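Local coordinates for protein methyl-coenzyme M reductase subunit beta (Methanosarcina barkeri, PDB 1E6Y) that forms part of the enzyme that reduces methyl-coenzyme M with coenzyme B, using the nickel cofactor F430, to release methane in the last step of methanogenesis, at residues 32-37 / 211-216; 56-59 / 64-67; 326-331 / 347-352. One frame throughout, in Å; residues are numbered along the deposited sequence. Where two conformers were deposited one is given.

Overall arrangement
Contacts 1 and 3 are helix-on-helix packings with every touching residue buried. The centre of contact 1 lies about 8 Å from the centre of the chain. It pairs a helix near the N-terminus with one from the C-terminal half. Contact 3 joins two successive helices of the C-terminal half. Its centre is about 24 Å from that of contact 1, and the two share no helix. The centre of contact 2 lies about 33 Å from the chain centre, in a loop against another protein of the complex, yet it is largely buried. Contact 1 is purely apolar across its segments, and contact 3 adds a glutamate stem. Contact 2 combines one backbone hydrogen bond with aliphatic side-chain contacts.

Contact 1 of 3, residues 32-37 / 211-216; sequences QSIIMD and SSIYEQ
Ile34 of helix 29-40 meets Ile213 and Tyr214 of helix 204-221 through apolar groups alone. The two isoleucines touch by their terminal methyls, with Ile34 CD1 4.1 Å from Ile213 CD1, and their side chains cross at about a right angle. The helices stand well apart at this point: the nearest CA atoms, those of Ile34 and Ile213, are 8.6 Å from each other.

The second apolar contact uses the other branch of Ile34. CG2 is anti to the backbone N, while CG1 lies beside it (chi1 -73°). This parts the two branches, leaving CD1 for Ile213 and CG2 for the tyrosine. Ile34 CG2 comes 4.0 Å from Tyr214 CE2 and approaches the ring obliquely. Phe422 of helix 420-423 also packs against both Ile34 and Tyr214.

The polar end of the tyrosine is bound nearby. Tyr214 OH is hydrogen-bonded to OG1 of Thr38, one turn beyond Ile34 on the same helix. Thr38 OG1 is also hydrogen-bonded to Ile34 O.

The helices are thus held here by the fit of methyls and ring rather than by directed bonds between the segments, and the buried phenol oxygen is satisfied by Thr38.

Contact 2 of 3, residues 56-59 / 64-67; sequences GKMG and QILG
Lys57 and Gln64 lie stem against stem, both chains extended beyond CG and crossing at a slant. Lys57 CG is 3.9 Å from Gln64 CB and only slightly farther from Gln64 CG. Gln64 CG is anti to its own backbone N (chi1 179°), which runs the chain out beside the lysine stem. The polar ends have other partners. Lys57 NZ is hydrogen-bonded to the backbone of another protein chain, and Gln64 OE1 to a polar side chain there. Gln64 NE2 binds Ser55 O, at the end of the preceding helix. With an alanine in place of Gln64, the lysine stem would probably lose most of its neighbour, and Ser55 O its amide donor.

Ile65 turns to Met58 instead. Ile65 CD1 lies 4.4 Å from Met58 CG, a loose apolar contact. Met58 also packs on helix 149-157.

Between these side-chain pairs the backbones are joined. Ile65 N gives a hydrogen bond of 2.8 Å to Gly56 O, nearly straight at 169°. The donor sits above the carbonyl plane, 48° out of it. Gln64 CA adds a CA-H...O contact of 3.3 Å to Gly56 O. A second such contact, 3.6 Å long, runs from Gly56 CA to Ile65 O. A side chain on Gly56 would clash with that oxygen.

Gly56 leaves helix 46-55 with positive phi, a backbone shape that calls for glycine. The arrangement is a short loop closed on itself just after a helix C-terminus, at an interface between subunits of the complex.

Contact 3 of 3, residues 326-331 / 347-352; sequences STLLYF and GKVEGT
Leu329 and Glu350 both carry CG anti to the backbone N, with chi1 -153° and -172°, and these torsions help set the two stems against each other. Leu329 CD2 lies 3.9 Å from Glu350 CG, and the side chains meet at a slant. Glu350 CG is also 3.7 Å from Leu329 O. On its other side, Leu329 CD2 stands over one face of the Tyr330 ring, offset toward the rim. Glu350 is extended beyond CG, so its carboxylate is carried on past the leucine. The carboxylate makes long, weak ion pairs with a basic side chain of another protein chain and with Arg239 of the gamma subunit.

Leu328 and Val349 make the second pair. Leu328 CG is 4.1 Å from Val349 CG1, and the two side chains cross at about a right angle. Leu328 also packs on Thr307 and Thr311 of helix 296-318, and Val349 on Phe385.

The first turn of helix 348-358 is tied within itself. Thr352 OG1 gives a 2.7 Å hydrogen bond to Lys348 O, which also accepts from Thr352 N. Gly347 holds the N-cap position.

The axes of helix segments 326-331 and 348-352 approach to 7.7 Å, with 140° between their N-to-C directions. The CA atoms of Leu329 and Glu350 are 4.4 Å apart. Two successive helices, broadly antiparallel, form an alpha-helical hairpin here. The second helix leads on to Phe358 of the coenzyme pocket.

Contact 1 of 3, residues 32-37 / 211-216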
loop_
_atom_site.group_PDB
_atom_site.type_symbol
_atom_site.label_atom_id
_atom_site.label_comp_id
_atom_site.label_asym_id
_atom_site.label_seq_id
_atom_site.Cartn_x
_atom_site.Cartn_y
_atom_site.Cartn_z
ATOM N N GLN E 32 -17.007 -21.652 -18.052
ATOM C CA GLN E 32 -17.159 -21.757 -16.603
ATOM C C GLN E 32 -16.311 -22.892 -16.029
ATOM O O GLN E 32 -15.741 -22.758 -14.949
ATOM C CB GLN E 32 -18.635 -21.950 -16.238
ATOM C CG GLN E 32 -19.475 -20.696 -16.452
ATOM C CD GLN E 32 -20.954 -20.900 -16.182
ATOM O OE1 GLN E 32 -21.382 -21.964 -15.742
ATOM N NE2 GLN E 32 -21.745 -19.863 -16.436
ATOM N N SER E 33 -16.141 -23.957 -16.810
ATOM C CA SER E 33 -15.287 -25.076 -16.422
ATOM C C SER E 33 -13.819 -24.663 -16.414
ATOM O O SER E 33 -13.080 -25.002 -15.493
ATOM C CB SER E 33 -15.496 -26.260 -17.375
ATOM O OG SER E 33 -14.570 -27.304 -17.114
ATOM N N ILE E 34 -13.417 -23.892 -17.422
ATOM C CA ILE E 34 -12.063 -23.345 -17.480
ATOM C C ILE E 34 -11.787 -22.407 -16.301
ATOM O O ILE E 34 -10.743 -22.503 -15.661
ATOM C CB ILE E 34 -11.818 -22.600 -18.823
ATOM C CG1 ILE E 34 -11.690 -23.618 -19.961
ATOM C CG2 ILE E 34 -10.553 -21.753 -18.749
ATOM C CD1 ILE E 34 -11.722 -23.000 -21.341
ATOM N N ILE E 35 -12.759 -21.559 -15.972
ATOM C CA ILE E 35 -12.637 -20.644 -14.839
ATOM C C ILE E 35 -12.564 -21.405 -13.515
ATOM O O ILE E 35 -11.674 -21.161 -12.702
ATOM C CB ILE E 35 -13.821 -19.650 -14.803
ATOM C CG1 ILE E 35 -13.730 -18.701 -16.002
ATOM C CG2 ILE E 35 -13.816 -18.847 -13.500
ATOM C CD1 ILE E 35 -15.021 -17.953 -16.284
ATOM N N MET E 36 -13.456 -22.375 -13.336
ATOM C CA MET E 36 -13.461 -23.202 -12.130
ATOM C C MET E 36 -12.145 -23.960 -11.942
ATOM O O MET E 36 -11.593 -23.983 -10.842
ATOM C CB MET E 36 -14.628 -24.193 -12.171
ATOM C CG MET E 36 -14.633 -25.196 -11.029
ATOM S SD MET E 36 -14.688 -24.442 -9.384
ATOM C CE MET E 36 -16.402 -23.924 -9.315
ATOM N N ASP E 37 -11.643 -24.568 -13.011
ATOM C CA ASP E 37 -10.386 -25.306 -12.945
ATOM C C ASP E 37 -9.202 -24.385 -12.679
ATOM O O ASP E 37 -8.270 -24.754 -11.967
ATOM C CB ASP E 37 -10.157 -26.090 -14.240
ATOM C CG ASP E 37 -11.034 -27.329 -14.337
ATOM O OD1 ASP E 37 -11.776 -27.631 -13.376
ATOM O OD2 ASP E 37 -10.992 -27.997 -15.392
ATOM N N SER E 211 -6.640 -16.562 -23.628
ATOM C CA SER E 211 -6.514 -15.220 -23.069
ATOM C C SER E 211 -7.810 -14.424 -23.215
ATOM O O SER E 211 -8.224 -13.733 -22.288
ATOM C CB SER E 211 -5.365 -14.472 -23.748
ATOM O OG SER E 211 -5.294 -13.132 -23.295
ATOM N N SER E 212 -8.466 -14.564 -24.364
ATOM C CA SER E 212 -9.743 -13.900 -24.614
ATOM C C SER E 212 -10.810 -14.374 -23.629
ATOM O O SER E 212 -11.595 -13.577 -23.118
ATOM C CB SER E 212 -10.205 -14.173 -26.046
ATOM O OG SER E 212 -9.296 -13.627 -26.987
ATOM N N ILE E 213 -10.813 -15.675 -23.356
ATOM C CA ILE E 213 -11.742 -16.263 -22.398
ATOM C C ILE E 213 -11.520 -15.676 -21.005
ATOM O O ILE E 213 -12.468 -15.224 -20.363
ATOM C CB ILE E 213 -11.588 -17.802 -22.368
ATOM C CG1 ILE E 213 -12.143 -18.392 -23.669
ATOM C CG2 ILE E 213 -12.304 -18.394 -21.153
ATOM C CD1 ILE E 213 -11.746 -19.826 -23.915
ATOM N N TYR E 214 -10.258 -15.573 -20.597
ATOM C CA TYR E 214 -9.922 -14.995 -19.298
ATOM C C TYR E 214 -10.238 -13.501 -19.257
ATOM O O TYR E 214 -10.863 -13.019 -18.311
ATOM C CB TYR E 214 -8.439 -15.210 -18.980
ATOM C CG TYR E 214 -8.072 -16.627 -18.580
ATOM C CD1 TYR E 214 -6.877 -17.198 -19.015
ATOM C CD2 TYR E 214 -8.870 -17.359 -17.694
ATOM C CE1 TYR E 214 -6.476 -18.457 -18.573
ATOM C CE2 TYR E 214 -8.479 -18.620 -17.249
ATOM C CZ TYR E 214 -7.280 -19.160 -17.692
ATOM O OH TYR E 214 -6.873 -20.397 -17.251
ATOM N N GLU E 215 -9.818 -12.780 -20.293
ATOM C CA GLU E 215 -10.015 -11.334 -20.362
ATOM C C GLU E 215 -11.488 -10.953 -20.354
ATOM O O GLU E 215 -11.903 -10.094 -19.577
ATOM C CB GLU E 215 -9.344 -10.763 -21.612
ATOM C CG GLU E 215 -7.853 -10.499 -21.444
ATOM C CD GLU E 215 -7.571 -9.348 -20.495
ATOM O OE1 GLU E 215 -7.465 -9.587 -19.275
ATOM O OE2 GLU E 215 -7.448 -8.203 -20.973
ATOM N N GLN E 216 -12.282 -11.613 -21.189
ATOM C CA GLN E 216 -13.706 -11.307 -21.261
ATOM C C GLN E 216 -14.471 -11.776 -20.031
ATOM O O GLN E 216 -15.427 -11.126 -19.613
ATOM C CB GLN E 216 -14.328 -11.895 -22.532
ATOM C CG GLN E 216 -13.833 -11.237 -23.824
ATOM C CD GLN E 216 -13.917 -9.716 -23.799
ATOM O OE1 GLN E 216 -14.815 -9.138 -23.181
ATOM N NE2 GLN E 216 -12.981 -9.062 -24.477
#

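Contact 2 of 3, residues 56-59 / 64-67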
loop_
_atom_site.group_PDB
_atom_site.type_symbol
_atom_site.label_atom_id
_atom_site.label_comp_id
_atom_site.label_asym_id
_atom_site.label_seq_id
_atom_site.Cartn_x
_atom_site.Cartn_y
_atom_site.Cartn_z
ATOM N N GLY E 56 17.927 -24.645 3.493
ATOM C CA GLY E 56 17.392 -23.550 4.281
ATOM C C GLY E 56 17.053 -22.336 3.434
ATOM O O GLY E 56 16.673 -21.294 3.968
ATOM N N LYS E 57 17.220 -22.461 2.118
ATOM C CA LYS E 57 16.902 -21.378 1.191
ATOM C C LYS E 57 15.408 -21.311 0.909
ATOM O O LYS E 57 14.886 -22.025 0.049
ATOM C CB LYS E 57 17.675 -21.547 -0.117
ATOM C CG LYS E 57 19.136 -21.177 0.003
ATOM C CD LYS E 57 19.866 -21.320 -1.316
ATOM C CE LYS E 57 21.301 -20.843 -1.190
ATOM N NZ LYS E 57 22.018 -20.904 -2.492
ATOM N N MET E 58 14.724 -20.472 1.682
ATOM C CA MET E 58 13.274 -20.354 1.627
ATOM C C MET E 58 12.866 -18.959 2.093
ATOM O O MET E 58 13.545 -18.354 2.923
ATOM C CB MET E 58 12.625 -21.411 2.532
ATOM C CG MET E 58 13.088 -21.355 3.989
ATOM S SD MET E 58 12.307 -22.585 5.056
ATOM C CE MET E 58 13.208 -24.058 4.561
ATOM N N GLY E 59 11.776 -18.439 1.536
ATOM C CA GLY E 59 11.224 -17.192 2.038
ATOM C C GLY E 59 11.505 -15.967 1.191
ATOM O O GLY E 59 11.047 -14.873 1.518
ATOM N N GLN E 64 18.428 -17.525 3.182
ATOM C CA GLN E 64 18.873 -18.823 3.661
ATOM C C GLN E 64 18.929 -18.821 5.181
ATOM O O GLN E 64 19.519 -17.929 5.792
ATOM C CB GLN E 64 20.256 -19.166 3.100
ATOM C CG GLN E 64 20.775 -20.506 3.585
ATOM C CD GLN E 64 22.060 -20.926 2.910
ATOM O OE1 GLN E 64 22.914 -20.097 2.603
ATOM N NE2 GLN E 64 22.217 -22.227 2.706
ATOM N N ILE E 65 18.264 -19.799 5.787
ATOM C CA ILE E 65 18.361 -20.023 7.225
ATOM C C ILE E 65 19.409 -21.109 7.460
ATOM O O ILE E 65 19.248 -22.242 7.010
ATOM C CB ILE E 65 17.000 -20.471 7.815
ATOM C CG1 ILE E 65 15.930 -19.413 7.528
ATOM C CG2 ILE E 65 17.122 -20.682 9.317
ATOM C CD1 ILE E 65 14.527 -19.858 7.876
ATOM N N LEU E 66 20.526 -20.723 8.069
ATOM C CA LEU E 66 21.645 -21.634 8.289
ATOM C C LEU E 66 21.400 -22.583 9.461
ATOM O O LEU E 66 20.770 -22.207 10.452
ATOM C CB LEU E 66 22.929 -20.838 8.537
ATOM C CG LEU E 66 23.480 -20.025 7.360
ATOM C CD1 LEU E 66 24.555 -19.075 7.854
ATOM C CD2 LEU E 66 24.031 -20.960 6.292
ATOM N N GLY E 67 21.868 -23.821 9.315
ATOM C CA GLY E 67 21.922 -24.750 10.434
ATOM C C GLY E 67 20.627 -25.450 10.799
ATOM O O GLY E 67 20.510 -26.003 11.891
#

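Contact 3 of 3, residues 326-331 / 347-352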
loop_
_atom_site.group_PDB
_atom_site.type_symbol
_atom_site.label_atom_id
_atom_site.label_comp_id
_atom_site.label_asym_id
_atom_site.label_seq_id
_atom_site.Cartn_x
_atom_site.Cartn_y
_atom_site.Cartn_z
ATOM N N SER E 326 3.929 -2.519 -31.152
ATOM C CA SER E 326 3.808 -1.600 -32.280
ATOM C C SER E 326 2.715 -2.046 -33.251
ATOM O O SER E 326 2.063 -1.216 -33.885
ATOM C CB SER E 326 5.148 -1.483 -33.013
ATOM O OG SER E 326 5.652 -2.760 -33.358
ATOM N N THR E 327 2.491 -3.357 -33.334
ATOM C CA THR E 327 1.440 -3.903 -34.190
ATOM C C THR E 327 0.060 -3.423 -33.742
ATOM O O THR E 327 -0.737 -2.965 -34.555
ATOM C CB THR E 327 1.454 -5.448 -34.189
ATOM O OG1 THR E 327 2.689 -5.918 -34.741
ATOM C CG2 THR E 327 0.304 -5.988 -35.013
ATOM N N LEU E 328 -0.205 -3.518 -32.442
ATOM C CA LEU E 328 -1.479 -3.081 -31.874
ATOM C C LEU E 328 -1.682 -1.576 -32.059
ATOM O O LEU E 328 -2.791 -1.123 -32.349
ATOM C CB LEU E 328 -1.540 -3.436 -30.383
ATOM C CG LEU E 328 -2.137 -4.792 -29.983
ATOM C CD1 LEU E 328 -1.539 -5.910 -30.822
ATOM C CD2 LEU E 328 -1.889 -5.036 -28.497
ATOM N N LEU E 329 -0.595 -0.815 -31.932
ATOM C CA LEU E 329 -0.635 0.633 -32.122
ATOM C C LEU E 329 -0.928 0.967 -33.580
ATOM O O LEU E 329 -1.937 1.602 -33.896
ATOM C CB LEU E 329 0.704 1.258 -31.711
ATOM C CG LEU E 329 0.728 2.716 -31.227
ATOM C CD1 LEU E 329 2.138 3.048 -30.760
ATOM C CD2 LEU E 329 0.299 3.680 -32.325
ATOM N N TYR E 330 -0.074 0.477 -34.471
ATOM C CA TYR E 330 -0.101 0.924 -35.851
ATOM C C TYR E 330 -1.176 0.300 -36.719
ATOM O O TYR E 330 -1.696 0.968 -37.609
ATOM C CB TYR E 330 1.282 0.759 -36.481
ATOM C CG TYR E 330 2.247 1.785 -35.946
ATOM C CD1 TYR E 330 3.242 1.423 -35.041
ATOM C CD2 TYR E 330 2.004 3.143 -36.142
ATOM C CE1 TYR E 330 3.949 2.387 -34.324
ATOM C CE2 TYR E 330 2.698 4.109 -35.433
ATOM C CZ TYR E 330 3.659 3.729 -34.518
ATOM O OH TYR E 330 4.250 4.690 -33.733
ATOM N N PHE E 331 -1.611 -0.914 -36.388
ATOM C CA PHE E 331 -2.746 -1.486 -37.111
ATOM C C PHE E 331 -3.949 -0.565 -36.967
ATOM O O PHE E 331 -4.604 -0.225 -37.955
ATOM C CB PHE E 331 -3.117 -2.883 -36.593
ATOM C CG PHE E 331 -4.411 -3.399 -37.165
ATOM C CD1 PHE E 331 -4.466 -3.854 -38.480
ATOM C CD2 PHE E 331 -5.603 -3.249 -36.459
ATOM C CE1 PHE E 331 -5.692 -4.130 -39.093
ATOM C CE2 PHE E 331 -6.833 -3.522 -37.063
ATOM C CZ PHE E 331 -6.876 -3.961 -38.384
ATOM N N GLY E 347 -10.008 3.625 -29.800
ATOM C CA GLY E 347 -8.778 4.278 -29.403
ATOM C C GLY E 347 -8.030 3.549 -28.303
ATOM O O GLY E 347 -6.826 3.743 -28.151
ATOM N N LYS E 348 -8.718 2.690 -27.556
ATOM C CA LYS E 348 -8.133 2.103 -26.352
ATOM C C LYS E 348 -7.134 0.982 -26.614
ATOM O O LYS E 348 -6.236 0.756 -25.801
ATOM C CB LYS E 348 -9.227 1.617 -25.397
ATOM C CG LYS E 348 -10.101 2.740 -24.852
ATOM C CD LYS E 348 -10.383 2.578 -23.369
ATOM C CE LYS E 348 -11.534 1.620 -23.124
ATOM N NZ LYS E 348 -12.858 2.292 -23.229
ATOM N N VAL E 349 -7.265 0.285 -27.740
ATOM C CA VAL E 349 -6.230 -0.674 -28.120
ATOM C C VAL E 349 -4.977 0.074 -28.560
ATOM O O VAL E 349 -3.873 -0.251 -28.130
ATOM C CB VAL E 349 -6.694 -1.625 -29.248
ATOM C CG1 VAL E 349 -5.526 -2.487 -29.716
ATOM C CG2 VAL E 349 -7.824 -2.519 -28.746
ATOM N N GLU E 350 -5.164 1.118 -29.362
ATOM C CA GLU E 350 -4.053 1.976 -29.767
ATOM C C GLU E 350 -3.402 2.625 -28.550
ATOM O O GLU E 350 -2.179 2.622 -28.422
ATOM C CB GLU E 350 -4.544 3.060 -30.724
ATOM C CG GLU E 350 -3.433 3.872 -31.354
ATOM C CD GLU E 350 -3.946 5.039 -32.177
ATOM O OE1 GLU E 350 -3.221 6.051 -32.267
ATOM O OE2 GLU E 350 -5.056 4.941 -32.746
ATOM N N GLY E 351 -4.232 3.140 -27.644
ATOM C CA GLY E 351 -3.740 3.767 -26.432
ATOM C C GLY E 351 -2.968 2.800 -25.556
ATOM O O GLY E 351 -1.843 3.093 -25.146
ATOM N N THR E 352 -3.557 1.634 -25.293
ATOM C CA THR E 352 -2.865 0.579 -24.561
ATOM C C THR E 352 -1.522 0.271 -25.221
ATOM O O THR E 352 -0.494 0.213 -24.545
ATOM C CB THR E 352 -3.709 -0.714 -24.507
ATOM O OG1 THR E 352 -4.929 -0.461 -23.801
ATOM C CG2 THR E 352 -2.947 -1.827 -23.796
#